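Local coordinates for AvmM (Streptomyces sp. NBRC 109436, PDB 7FE6), which catalyses macrocyclization through dehydration and Michael-type addition in the biosynthesis of alchivemycin A, at residues Asn23-Phe28 against Thr48-Tyr53; Pro56-Asn61 against Val128-Val133; Tyr81-Ala86 against Glu134-His139; Pro159-Ala164 against Gly176-Arg181. All blocks are in the same frame, centred on the assembly; numbering follows the deposited sequence.

Contact 1 (Asn23-Phe28 against Thr48-Tyr53); sequences NIVADF and TNRGRY
Asn-23 O takes the backbone N-H of Arg-50 at 2.8 Å, just where strand 40-49 turns into loop. The next bonds belong to the antiparallel pairing of Val-25 with Thr-48. Val-25 N gives to Thr-48 O at 3.2 Å, and Thr-48 N gives back to Val-25 O at 3.0 Å. Asn-49 lies across from Ile-24 in the adjacent non-hydrogen-bonded pair. Its CG is anti to the backbone N (chi1 -168°), which turns OD1 back onto its own chain. There OD1 accepts from Gly-51 N at 2.9 Å, an Asx turn. On its other branch, ND2 gives to Tyr-53 O, which lies in the amide plane, and it also bonds Leu-130 O. Ile-24 CD1 rests against this amide, 3.4 Å from Asn-49 OD1. Replacing Asn-49 by alanine would remove the amide, and Gly-51 N, Tyr-53 O and Leu-130 O would probably lose this shared partner, leaving the loop freer to move. Gly-51 has no side chain, and Asn-23 CB and CG pack directly on its CA. On the face of Val-25 and Thr-48, Val-25 CG2 touches Arg-50 CG at 3.6 Å, the two side chains crossing at about a right angle. The guanidinium then reaches Leu-182 O of the second subunit through NH1. Arg-50 also belongs to the alchivemycin A pocket, so this antiparallel strand pair, with an Asx turn just past the end of strand 40-49, brings one residue to the ligand site.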
loop_
_atom_site.group_PDB
_atom_site.type_symbol
_atom_site.label_atom_id
_atom_site.label_comp_id
_atom_site.label_asym_id
_atom_site.label_seq_id
_atom_site.Cartn_x
_atom_site.Cartn_y
_atom_site.Cartn_z
ATOM N N ASN A 23 14.640 -4.673 6.554
ATOM C CA ASN A 23 14.611 -5.224 5.209
ATOM C C ASN A 23 13.466 -6.212 5.025
ATOM O O ASN A 23 13.115 -6.522 3.883
ATOM C CB ASN A 23 15.945 -5.906 4.899
ATOM C CG ASN A 23 17.025 -4.928 4.463
ATOM O OD1 ASN A 23 16.737 -3.872 3.899
ATOM N ND2 ASN A 23 18.281 -5.285 4.722
ATOM N N ILE A 24 12.893 -6.716 6.117
ATOM C CA ILE A 24 11.748 -7.619 6.082
ATOM C C ILE A 24 10.521 -6.744 6.311
ATOM O O ILE A 24 10.200 -6.396 7.455
ATOM C CB ILE A 24 11.847 -8.724 7.141
ATOM C CG1 ILE A 24 13.254 -9.313 7.202
ATOM C CG2 ILE A 24 10.858 -9.826 6.820
ATOM C CD1 ILE A 24 13.748 -9.930 5.879
ATOM N N VAL A 25 9.834 -6.397 5.222
ATOM C CA VAL A 25 8.718 -5.458 5.245
ATOM C C VAL A 25 7.398 -6.229 5.081
ATOM O O VAL A 25 7.384 -7.413 4.764
ATOM C CB VAL A 25 8.884 -4.374 4.156
ATOM C CG1 VAL A 25 10.293 -3.773 4.247
ATOM C CG2 VAL A 25 8.655 -4.963 2.765
ATOM N N ALA A 26 6.275 -5.537 5.272
ATOM C CA ALA A 26 4.968 -6.164 5.084
ATOM C C ALA A 26 4.003 -5.225 4.352
ATOM O O ALA A 26 4.049 -4.004 4.518
ATOM C CB ALA A 26 4.365 -6.587 6.417
ATOM N N ASP A 27 3.087 -5.816 3.575
ATOM C CA ASP A 27 2.091 -5.053 2.835
ATOM C C ASP A 27 0.690 -5.616 3.058
ATOM O O ASP A 27 0.506 -6.830 3.211
ATOM C CB ASP A 27 2.391 -5.027 1.340
ATOM C CG ASP A 27 3.714 -4.369 1.047
ATOM O OD1 ASP A 27 3.893 -3.201 1.440
ATOM O OD2 ASP A 27 4.574 -5.001 0.402
ATOM N N PHE A 28 -0.296 -4.713 3.085
ATOM C CA PHE A 28 -1.706 -5.061 3.188
ATOM C C PHE A 28 -2.396 -4.889 1.838
ATOM O O PHE A 28 -2.077 -3.979 1.063
ATOM C CB PHE A 28 -2.415 -4.184 4.232
ATOM C CG PHE A 28 -2.061 -4.502 5.668
ATOM C CD1 PHE A 28 -2.624 -5.602 6.313
ATOM C CD2 PHE A 28 -1.232 -3.668 6.400
ATOM C CE1 PHE A 28 -2.335 -5.878 7.635
ATOM C CE2 PHE A 28 -0.936 -3.959 7.748
ATOM C CZ PHE A 28 -1.481 -5.064 8.348
ATOM N N THR A 48 7.892 -9.643 2.834
ATOM C CA THR A 48 8.812 -9.790 1.711
ATOM C C THR A 48 10.228 -9.480 2.166
ATOM O O THR A 48 10.451 -8.505 2.892
ATOM C CB THR A 48 8.457 -8.855 0.550
ATOM O OG1 THR A 48 7.130 -9.123 0.082
ATOM C CG2 THR A 48 9.466 -9.002 -0.612
ATOM N N ASN A 49 11.183 -10.317 1.749
ATOM C CA ASN A 49 12.583 -10.065 2.077
ATOM C C ASN A 49 13.129 -9.078 1.051
ATOM O O ASN A 49 13.476 -9.451 -0.076
ATOM C CB ASN A 49 13.401 -11.349 2.112
ATOM C CG ASN A 49 14.780 -11.139 2.730
ATOM O OD1 ASN A 49 15.235 -10.009 2.874
ATOM N ND2 ASN A 49 15.445 -12.229 3.106
ATOM N N ARG A 50 13.164 -7.800 1.435
ATOM C CA ARG A 50 13.774 -6.749 0.643
ATOM C C ARG A 50 15.272 -6.631 0.872
ATOM O O ARG A 50 15.917 -5.819 0.213
ATOM C CB ARG A 50 13.110 -5.424 0.978
ATOM C CG ARG A 50 11.625 -5.407 0.752
ATOM C CD ARG A 50 11.307 -5.289 -0.731
ATOM N NE ARG A 50 9.906 -5.005 -0.998
ATOM C CZ ARG A 50 9.271 -5.398 -2.097
ATOM N NH1 ARG A 50 9.913 -6.102 -3.023
ATOM N NH2 ARG A 50 7.989 -5.114 -2.253
ATOM N N GLY A 51 15.837 -7.420 1.780
ATOM C CA GLY A 51 17.262 -7.457 2.021
ATOM C C GLY A 51 17.923 -8.596 1.277
ATOM O O GLY A 51 17.357 -9.179 0.347
ATOM N N ARG A 52 19.138 -8.929 1.702
ATOM C CA ARG A 52 19.875 -10.016 1.078
ATOM C C ARG A 52 20.159 -11.203 1.992
ATOM O O ARG A 52 20.567 -12.251 1.482
ATOM C CB ARG A 52 21.195 -9.499 0.485
ATOM C CG ARG A 52 20.991 -8.465 -0.614
ATOM C CD ARG A 52 22.136 -8.456 -1.614
ATOM N NE ARG A 52 21.657 -8.351 -2.993
ATOM C CZ ARG A 52 21.868 -9.262 -3.942
ATOM N NH1 ARG A 52 21.372 -9.066 -5.161
ATOM N NH2 ARG A 52 22.605 -10.342 -3.688
ATOM N N TYR A 53 19.929 -11.087 3.304
ATOM C CA TYR A 53 20.154 -12.195 4.226
ATOM C C TYR A 53 18.933 -13.117 4.257
ATOM O O TYR A 53 17.821 -12.675 4.568
ATOM C CB TYR A 53 20.454 -11.673 5.633
ATOM C CG TYR A 53 20.639 -12.788 6.646
ATOM C CD1 TYR A 53 21.834 -13.504 6.724
ATOM C CD2 TYR A 53 19.601 -13.165 7.493
ATOM C CE1 TYR A 53 21.993 -14.545 7.643
ATOM C CE2 TYR A 53 19.756 -14.204 8.402
ATOM C CZ TYR A 53 20.945 -14.885 8.469
ATOM O OH TYR A 53 21.073 -15.907 9.382
#

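Contact 2 (Pro56-Asn61 against Val128-Val133). With ZHU (Alchivemycin A), chain I.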
loop_
_atom_site.group_PDB
_atom_site.type_symbol
_atom_site.label_atom_id
_atom_site.label_comp_id
_atom_site.label_asym_id
_atom_site.label_seq_id
_atom_site.Cartn_x
_atom_site.Cartn_y
_atom_site.Cartn_z
ATOM N N PRO A 56 16.255 -18.326 8.263
ATOM C CA PRO A 56 15.999 -19.775 8.264
ATOM C C PRO A 56 14.570 -20.150 8.604
ATOM O O PRO A 56 14.116 -21.241 8.227
ATOM C CB PRO A 56 16.989 -20.308 9.312
ATOM C CG PRO A 56 17.260 -19.142 10.208
ATOM C CD PRO A 56 17.192 -17.921 9.327
ATOM N N ASP A 57 13.856 -19.310 9.340
ATOM C CA ASP A 57 12.472 -19.614 9.665
ATOM C C ASP A 57 11.755 -18.299 9.930
ATOM O O ASP A 57 12.330 -17.382 10.522
ATOM C CB ASP A 57 12.386 -20.564 10.870
ATOM C CG ASP A 57 11.143 -21.437 10.833
ATOM O OD1 ASP A 57 10.346 -21.315 9.870
ATOM O OD2 ASP A 57 10.958 -22.242 11.776
ATOM N N THR A 58 10.532 -18.179 9.426
ATOM C CA THR A 58 9.797 -16.930 9.555
ATOM C C THR A 58 8.322 -17.228 9.726
ATOM O O THR A 58 7.817 -18.225 9.205
ATOM C CB THR A 58 9.935 -16.038 8.334
ATOM O OG1 THR A 58 9.370 -16.725 7.213
ATOM C CG2 THR A 58 11.395 -15.655 8.060
ATOM N N GLY A 59 7.629 -16.305 10.395
ATOM C CA GLY A 59 6.182 -16.335 10.491
ATOM C C GLY A 59 5.639 -14.949 10.753
ATOM O O GLY A 59 6.332 -14.083 11.294
ATOM N N LEU A 60 4.380 -14.748 10.371
ATOM C CA LEU A 60 3.732 -13.449 10.515
ATOM C C LEU A 60 3.044 -13.302 11.872
ATOM O O LEU A 60 2.377 -14.223 12.360
ATOM C CB LEU A 60 2.688 -13.235 9.411
ATOM C CG LEU A 60 1.947 -11.888 9.528
ATOM C CD1 LEU A 60 2.886 -10.713 9.282
ATOM C CD2 LEU A 60 0.645 -11.785 8.735
ATOM N N ASN A 61 3.179 -12.116 12.455
ATOM C CA ASN A 61 2.362 -11.688 13.581
ATOM C C ASN A 61 1.472 -10.530 13.137
ATOM O O ASN A 61 1.846 -9.734 12.266
ATOM C CB ASN A 61 3.231 -11.268 14.776
ATOM C CG ASN A 61 4.166 -12.386 15.238
ATOM O OD1 ASN A 61 3.731 -13.371 15.834
ATOM N ND2 ASN A 61 5.457 -12.250 14.924
ATOM N N VAL A 128 9.728 -22.228 7.373
ATOM C CA VAL A 128 9.434 -21.332 6.265
ATOM C C VAL A 128 10.640 -20.420 6.069
ATOM O O VAL A 128 10.611 -19.261 6.506
ATOM C CB VAL A 128 8.156 -20.517 6.527
ATOM C CG1 VAL A 128 7.774 -19.707 5.296
ATOM C CG2 VAL A 128 7.011 -21.428 6.890
ATOM N N PRO A 129 11.713 -20.880 5.414
ATOM C CA PRO A 129 12.854 -19.986 5.164
ATOM C C PRO A 129 12.416 -18.871 4.235
ATOM O O PRO A 129 11.492 -19.048 3.443
ATOM C CB PRO A 129 13.892 -20.902 4.497
ATOM C CG PRO A 129 13.392 -22.290 4.685
ATOM C CD PRO A 129 11.912 -22.210 4.808
ATOM N N LEU A 130 13.063 -17.704 4.342
ATOM C CA LEU A 130 12.674 -16.528 3.548
ATOM C C LEU A 130 13.852 -15.972 2.747
ATOM O O LEU A 130 14.550 -15.047 3.196
ATOM C CB LEU A 130 12.059 -15.439 4.433
ATOM C CG LEU A 130 11.422 -14.286 3.623
ATOM C CD1 LEU A 130 10.138 -14.737 2.911
ATOM C CD2 LEU A 130 11.174 -13.033 4.465
ATOM N N PRO A 131 14.085 -16.472 1.539
ATOM C CA PRO A 131 15.189 -15.950 0.722
ATOM C C PRO A 131 14.882 -14.557 0.191
ATOM O O PRO A 131 13.734 -14.100 0.180
ATOM C CB PRO A 131 15.309 -16.965 -0.423
ATOM C CG PRO A 131 14.464 -18.153 0.000
ATOM C CD PRO A 131 13.391 -17.587 0.881
ATOM N N GLU A 132 15.933 -13.901 -0.307
ATOM C CA GLU A 132 15.798 -12.532 -0.783
ATOM C C GLU A 132 14.765 -12.493 -1.894
ATOM O O GLU A 132 14.641 -13.447 -2.670
ATOM C CB GLU A 132 17.140 -11.970 -1.277
ATOM C CG GLU A 132 17.672 -12.513 -2.612
ATOM C CD GLU A 132 18.944 -11.774 -3.117
ATOM O OE1 GLU A 132 19.755 -12.414 -3.820
ATOM O OE2 GLU A 132 19.128 -10.557 -2.852
ATOM N N VAL A 133 13.945 -11.436 -1.882
ATOM C CA VAL A 133 12.952 -11.178 -2.917
ATOM C C VAL A 133 11.738 -12.084 -2.715
ATOM O O VAL A 133 10.669 -11.851 -3.291
ATOM C CB VAL A 133 13.585 -11.318 -4.324
ATOM C CG1 VAL A 133 12.586 -11.067 -5.430
ATOM C CG2 VAL A 133 14.750 -10.332 -4.488
HETATM C C1 ZHU I . 7.236 -8.501 -4.573
HETATM C C11 ZHU I . 6.694 -14.721 -9.675
HETATM C C12 ZHU I . 5.870 -13.451 -9.459
HETATM C C14 ZHU I . 7.173 -12.887 -11.510
HETATM C C15 ZHU I . 7.964 -12.116 -12.270
HETATM C C17 ZHU I . 8.578 -12.034 -14.691
HETATM C C19 ZHU I . 10.846 -11.181 -14.745
HETATM C C2 ZHU I . 7.330 -9.967 -4.918
HETATM C C21 ZHU I . 12.814 -10.138 -13.629
HETATM C C22 ZHU I . 13.193 -11.502 -13.069
HETATM C C24 ZHU I . 11.120 -12.554 -14.117
HETATM C C25 ZHU I . 10.200 -12.798 -12.889
HETATM C C27 ZHU I . 10.448 -14.313 -10.713
HETATM C C28 ZHU I . 13.177 -13.967 -13.482
HETATM C C29 ZHU I . 13.339 -9.046 -12.707
HETATM C C31 ZHU I . 9.679 -9.577 -4.901
HETATM C C35 ZHU I . 7.364 -17.344 -6.937
HETATM C C38 ZHU I . 10.889 -15.428 -8.465
HETATM C C5 ZHU I . 9.302 -12.440 -6.731
HETATM C C7 ZHU I . 9.235 -14.879 -6.359
HETATM C C9 ZHU I . 7.524 -16.087 -7.795
HETATM N N33 ZHU I . 10.311 -14.086 -8.367
HETATM O O32 ZHU I . 8.140 -12.741 -4.648
HETATM O O34 ZHU I . 6.808 -14.675 -5.960
HETATM O O36 ZHU I . 10.436 -15.146 -12.905
HETATM O O40 ZHU I . 11.474 -16.676 -10.659
HETATM O O41 ZHU I . 9.511 -12.246 -9.737
#
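Thr-58 meets Val-128 and Leu-130 where strand 57-66 of the mixed sheet is flanked by the long loop before strand 135-144. Its CB lies 3.8 Å from Val-128 O. From CB, OG1 stands between the backbone N and the carbonyl carbon (chi1 63°). This puts it in the carbonyl plane of Val-128, where it gives a hydrogen bond to Val-128 O at 2.9 Å. The hydroxyl has a second partner in Tyr-47 OH, on a strand of the other sheet. The methyl CG2 takes the other branch and packs on Leu-130 CB at 3.7 Å, the two side chains crossing at about a right angle. A valine in place of Thr-58 would probably leave Val-128 O and Tyr-47 OH without this hydroxyl, and the loop less firmly joined to the strand. Val-128 also leans on the strand, with CB 3.5 Å from Thr-58 O.

One residue earlier, Asp-57 has its CG anti to the backbone N (chi1 -151°), and its carboxylate reaches back to the loop. OD1 accepts from Val-128 N at 2.7 Å in a nearly straight bond, with an N-H...O angle of 171°. The donor comes from above the carboxylate plane. Val-128 is thus gripped at both its N-H and its C=O by consecutive side chains of the strand. Pro-129 CA makes a CA-H...O contact with Pro-56 O. At the far end of the loop Val-133 lines the alchivemycin A pocket, where its CG1 comes 3.3 Å from ligand atom C31.

Contact 3 (Tyr81-Ala86 against Glu134-His139)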
loop_
_atom_site.group_PDB
_atom_site.type_symbol
_atom_site.label_atom_id
_atom_site.label_comp_id
_atom_site.label_asym_id
_atom_site.label_seq_id
_atom_site.Cartn_x
_atom_site.Cartn_y
_atom_site.Cartn_z
ATOM N N TYR A 81 -6.955 -17.673 9.161
ATOM C CA TYR A 81 -5.927 -17.313 8.206
ATOM C C TYR A 81 -5.485 -18.548 7.451
ATOM O O TYR A 81 -5.772 -19.692 7.833
ATOM C CB TYR A 81 -4.739 -16.620 8.882
ATOM C CG TYR A 81 -3.816 -17.528 9.671
ATOM C CD1 TYR A 81 -4.177 -17.976 10.946
ATOM C CD2 TYR A 81 -2.569 -17.888 9.175
ATOM C CE1 TYR A 81 -3.345 -18.786 11.690
ATOM C CE2 TYR A 81 -1.717 -18.702 9.905
ATOM C CZ TYR A 81 -2.113 -19.156 11.177
ATOM O OH TYR A 81 -1.277 -19.963 11.938
ATOM N N LYS A 82 -4.752 -18.282 6.373
ATOM C CA LYS A 82 -4.269 -19.309 5.462
ATOM C C LYS A 82 -2.954 -18.795 4.910
ATOM O O LYS A 82 -2.918 -17.695 4.348
ATOM C CB LYS A 82 -5.310 -19.546 4.365
ATOM C CG LYS A 82 -4.832 -20.095 3.053
ATOM C CD LYS A 82 -5.768 -19.578 1.958
ATOM C CE LYS A 82 -6.004 -20.579 0.876
ATOM N NZ LYS A 82 -4.726 -21.013 0.230
ATOM N N VAL A 83 -1.881 -19.568 5.099
ATOM C CA VAL A 83 -0.543 -19.152 4.692
ATOM C C VAL A 83 -0.325 -19.587 3.251
ATOM O O VAL A 83 -0.123 -20.775 2.975
ATOM C CB VAL A 83 0.536 -19.724 5.616
ATOM C CG1 VAL A 83 1.873 -19.169 5.226
ATOM C CG2 VAL A 83 0.230 -19.377 7.057
ATOM N N SER A 84 -0.368 -18.615 2.330
ATOM C CA SER A 84 -0.185 -18.876 0.904
ATOM C C SER A 84 -1.125 -19.980 0.430
ATOM O O SER A 84 -2.349 -19.862 0.592
ATOM C CB SER A 84 1.267 -19.257 0.611
ATOM O OG SER A 84 2.101 -18.153 0.902
ATOM N N ARG A 85 -0.577 -21.074 -0.114
ATOM C CA ARG A 85 -1.423 -22.130 -0.661
ATOM C C ARG A 85 -1.754 -23.263 0.340
ATOM O O ARG A 85 -2.359 -24.267 -0.054
ATOM C CB ARG A 85 -0.812 -22.666 -1.958
ATOM C CG ARG A 85 0.382 -23.612 -1.850
ATOM C CD ARG A 85 0.899 -23.950 -3.262
ATOM N NE ARG A 85 2.078 -24.830 -3.197
ATOM C CZ ARG A 85 2.989 -24.991 -4.162
ATOM N NH1 ARG A 85 2.868 -24.331 -5.323
ATOM N NH2 ARG A 85 4.009 -25.846 -3.965
ATOM N N ALA A 86 -1.384 -23.133 1.614
ATOM C CA ALA A 86 -1.864 -24.080 2.611
ATOM C C ALA A 86 -3.348 -23.829 2.885
ATOM O O ALA A 86 -3.969 -22.910 2.343
ATOM C CB ALA A 86 -1.061 -23.954 3.898
ATOM N N GLU A 134 11.863 -13.103 -1.870
ATOM C CA GLU A 134 10.715 -13.979 -1.686
ATOM C C GLU A 134 9.722 -13.382 -0.682
ATOM O O GLU A 134 10.037 -12.471 0.101
ATOM C CB GLU A 134 11.159 -15.367 -1.224
ATOM C CG GLU A 134 12.143 -16.093 -2.130
ATOM C CD GLU A 134 11.556 -16.546 -3.447
ATOM O OE1 GLU A 134 10.317 -16.602 -3.597
ATOM O OE2 GLU A 134 12.359 -16.888 -4.335
ATOM N N SER A 135 8.524 -13.962 -0.660
ATOM C CA SER A 135 7.479 -13.418 0.194
ATOM C C SER A 135 6.550 -14.532 0.646
ATOM O O SER A 135 6.436 -15.570 -0.017
ATOM C CB SER A 135 6.687 -12.296 -0.513
ATOM O OG SER A 135 5.709 -12.811 -1.391
ATOM N N VAL A 136 5.904 -14.299 1.798
ATOM C CA VAL A 136 4.924 -15.205 2.400
ATOM C C VAL A 136 3.638 -14.418 2.628
ATOM O O VAL A 136 3.678 -13.300 3.149
ATOM C CB VAL A 136 5.433 -15.806 3.735
ATOM C CG1 VAL A 136 4.326 -16.592 4.452
ATOM C CG2 VAL A 136 6.674 -16.683 3.516
ATOM N N THR A 137 2.502 -15.008 2.271
ATOM C CA THR A 137 1.214 -14.344 2.376
ATOM C C THR A 137 0.350 -15.055 3.403
ATOM O O THR A 137 0.307 -16.290 3.442
ATOM C CB THR A 137 0.465 -14.357 1.027
ATOM O OG1 THR A 137 1.119 -13.519 0.065
ATOM C CG2 THR A 137 -1.004 -13.932 1.184
ATOM N N ALA A 138 -0.373 -14.270 4.199
ATOM C CA ALA A 138 -1.502 -14.764 4.961
ATOM C C ALA A 138 -2.748 -14.156 4.344
ATOM O O ALA A 138 -2.830 -12.930 4.185
ATOM C CB ALA A 138 -1.389 -14.406 6.447
ATOM N N HIS A 139 -3.690 -15.000 3.952
ATOM C CA HIS A 139 -5.043 -14.539 3.678
ATOM C C HIS A 139 -5.796 -14.562 5.010
ATOM O O HIS A 139 -5.701 -15.540 5.754
ATOM C CB HIS A 139 -5.710 -15.446 2.643
ATOM C CG HIS A 139 -5.004 -15.493 1.322
ATOM N ND1 HIS A 139 -5.411 -14.745 0.232
ATOM C CD2 HIS A 139 -3.901 -16.178 0.923
ATOM C CE1 HIS A 139 -4.602 -14.989 -0.788
ATOM N NE2 HIS A 139 -3.680 -15.857 -0.396
#
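Lys-82 has its CG anti to the backbone N (chi1 155°), while His-139 CG lies anti to its own carbonyl carbon (chi1 -60°). As a result the two side chains run side by side in the same direction, with Lys-82 CD 4.0 Å from His-139 CD2. The two residues form a hydrogen-bonded pair between antiparallel strands 77-83 and 135-144. Lys-82 N gives to His-139 O, and His-139 N returns a bond to Lys-82 O at 2.8 Å. Lys-82 O also lies at the edge of the imidazole, in its plane.

The lysine chain bends at chi3 and chi4. NZ curls over the type II' turn of Val-83 to Ala-86 and gives to Ser-84 O at 2.7 Å and to Ala-86 O at 2.9 Å. Two carbonyls of the turn thus hold the ammonium group. His-139 NE2 bonds His-152 ND1 of the second subunit, so this face of the sheet meets another chain. The neighbouring pair of Val-83 and Ala-138 puts its side chains on the other face. There Val-83 CG1 touches Val-136 CG1 at 3.6 Å. Past the pair, Ser-84 N gives to Thr-137 O at 2.7 Å, and Thr-137 N gives a weak bond of 3.5 Å to Ser-84 OG.

Contact 4 (Pro159-Ala164 against Gly176-Arg181); sequences PGMLDA and GNVFGR
Gly-160 and Met-161 pair antiparallel with Phe-179 and Val-178, and bonds run from Gly-180 N to Pro-159 O at 2.8 Å and from Met-161 N to Val-178 O at 2.9 Å. Met-161 O is gripped by two backbone donors. Val-178 N meets it nearly along the C=O axis, and Asn-177 N comes from above the carbonyl plane at 3.0 Å. Asn-177 and Val-178 both face Met-161, which makes this a classic beta bulge at the start of strand 178-189. The Asn-177 side chain adds one more bond beyond the bulge. With CG set between the backbone N and the carbonyl carbon (chi1 70°), OD1 takes Asp-163 N in the carbonyl plane, on a lone pair, at 3.0 Å.

Gly-176 lies over Gly-160. A CB on Gly-176 would clash with Gly-160 CA and Met-161 N, and at its backbone angles it would also press into the preceding carbonyl O. On one face, Met-161 CG touches Val-178 CG2 at 3.5 Å. The methionine chain then bends so that SD lies by Phe-179 C and Gly-180 N. On the other face, Phe-179 CD1 rests 3.9 Å from Gly-160 CA, and Pro-159 O lies at the edge of its ring. The Asp-163 carboxylate bonds Tyr-12 OH through OD1.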
loop_
_atom_site.group_PDB
_atom_site.type_symbol
_atom_site.label_atom_id
_atom_site.label_comp_id
_atom_site.label_asym_id
_atom_site.label_seq_id
_atom_site.Cartn_x
_atom_site.Cartn_y
_atom_site.Cartn_z
ATOM N N PRO A 159 6.359 -8.880 10.991
ATOM C CA PRO A 159 7.050 -10.105 10.565
ATOM C C PRO A 159 8.021 -10.582 11.640
ATOM O O PRO A 159 8.805 -9.802 12.181
ATOM C CB PRO A 159 7.770 -9.674 9.284
ATOM C CG PRO A 159 7.070 -8.409 8.858
ATOM C CD PRO A 159 6.672 -7.740 10.123
ATOM N N GLY A 160 7.934 -11.864 11.980
ATOM C CA GLY A 160 8.854 -12.498 12.921
ATOM C C GLY A 160 9.795 -13.469 12.227
ATOM O O GLY A 160 9.381 -14.249 11.361
ATOM N N MET A 161 11.070 -13.392 12.589
ATOM C CA MET A 161 12.038 -14.341 12.074
ATOM C C MET A 161 12.937 -14.846 13.194
ATOM O O MET A 161 13.126 -14.203 14.231
ATOM C CB MET A 161 12.889 -13.751 10.942
ATOM C CG MET A 161 13.388 -12.325 11.170
ATOM S SD MET A 161 12.249 -11.028 10.619
ATOM C CE MET A 161 11.056 -11.978 9.716
ATOM N N LEU A 162 13.487 -16.025 12.941
ATOM C CA LEU A 162 14.516 -16.643 13.759
ATOM C C LEU A 162 15.839 -16.319 13.077
ATOM O O LEU A 162 16.085 -16.752 11.947
ATOM C CB LEU A 162 14.262 -18.146 13.872
ATOM C CG LEU A 162 12.971 -18.521 14.618
ATOM C CD1 LEU A 162 12.798 -20.020 14.718
ATOM C CD2 LEU A 162 12.982 -17.924 16.009
ATOM N N ASP A 163 16.662 -15.513 13.750
ATOM C CA ASP A 163 17.982 -15.158 13.237
ATOM C C ASP A 163 18.809 -16.391 12.870
ATOM O O ASP A 163 19.284 -16.526 11.737
ATOM C CB ASP A 163 18.718 -14.308 14.273
ATOM C CG ASP A 163 20.067 -13.849 13.784
ATOM O OD1 ASP A 163 20.095 -12.973 12.882
ATOM O OD2 ASP A 163 21.093 -14.375 14.288
ATOM N N ALA A 164 18.986 -17.304 13.816
ATOM C CA ALA A 164 19.810 -18.473 13.583
ATOM C C ALA A 164 18.960 -19.735 13.658
ATOM O O ALA A 164 17.995 -19.787 14.426
ATOM C CB ALA A 164 20.942 -18.563 14.612
ATOM N N GLY A 176 9.124 -15.650 16.472
ATOM C CA GLY A 176 10.363 -14.965 16.154
ATOM C C GLY A 176 11.181 -14.505 17.344
ATOM O O GLY A 176 10.648 -14.324 18.447
ATOM N N ASN A 177 12.495 -14.374 17.146
ATOM C CA ASN A 177 13.355 -13.715 18.116
ATOM C C ASN A 177 13.874 -12.374 17.627
ATOM O O ASN A 177 14.269 -11.545 18.448
ATOM C CB ASN A 177 14.533 -14.629 18.508
ATOM C CG ASN A 177 15.528 -14.813 17.384
ATOM O OD1 ASN A 177 15.163 -14.770 16.207
ATOM N ND2 ASN A 177 16.784 -15.065 17.736
ATOM N N VAL A 178 13.894 -12.148 16.318
ATOM C CA VAL A 178 14.094 -10.823 15.751
ATOM C C VAL A 178 12.922 -10.549 14.818
ATOM O O VAL A 178 12.202 -11.466 14.412
ATOM C CB VAL A 178 15.439 -10.700 15.020
ATOM C CG1 VAL A 178 16.586 -10.945 16.002
ATOM C CG2 VAL A 178 15.488 -11.684 13.873
ATOM N N PHE A 179 12.735 -9.272 14.470
ATOM C CA PHE A 179 11.489 -8.863 13.829
ATOM C C PHE A 179 11.740 -7.943 12.641
ATOM O O PHE A 179 12.831 -7.401 12.453
ATOM C CB PHE A 179 10.551 -8.191 14.845
ATOM C CG PHE A 179 10.214 -9.070 16.004
ATOM C CD1 PHE A 179 9.179 -9.981 15.917
ATOM C CD2 PHE A 179 10.975 -9.031 17.165
ATOM C CE1 PHE A 179 8.885 -10.819 16.987
ATOM C CE2 PHE A 179 10.699 -9.869 18.235
ATOM C CZ PHE A 179 9.651 -10.765 18.151
ATOM N N GLY A 180 10.704 -7.795 11.817
ATOM C CA GLY A 180 10.752 -6.943 10.654
ATOM C C GLY A 180 10.125 -5.582 10.896
ATOM O O GLY A 180 9.821 -5.184 12.022
ATOM N N ARG A 181 9.937 -4.861 9.796
ATOM C CA ARG A 181 9.407 -3.503 9.816
ATOM C C ARG A 181 7.897 -3.531 10.020
ATOM O O ARG A 181 7.182 -4.205 9.277
ATOM C CB ARG A 181 9.755 -2.797 8.505
ATOM C CG ARG A 181 9.531 -1.299 8.517
ATOM C CD ARG A 181 9.764 -0.689 7.167
ATOM N NE ARG A 181 8.644 -0.894 6.260
ATOM C CZ ARG A 181 8.389 -0.128 5.194
ATOM N NH1 ARG A 181 9.177 0.909 4.904
ATOM N NH2 ARG A 181 7.337 -0.388 4.417
#

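Contacts 1 and 3 hold strands of one sheet, where 40-49 and 135-144 are neighbours. Contacts 2 and 4 belong to the other sheet, through neighbouring strands 57-66 and 153-162. Contacts 3 and 4 are buried, lie about 17 Å apart between centres and do not touch. Contacts 1 and 2 are partly buried. Strand pairing governs contacts 1, 3 and 4, whereas in contact 2 side chains hold a loop by its backbone. The backbone bond from Arg-181 N of contact 4 to Ile-24 O of contact 1 joins the two sheets. Contacts 1, 2 and 3 each bring one residue to the ligand pocket and touch the second subunit. Contact 4 contributes no pocket residue.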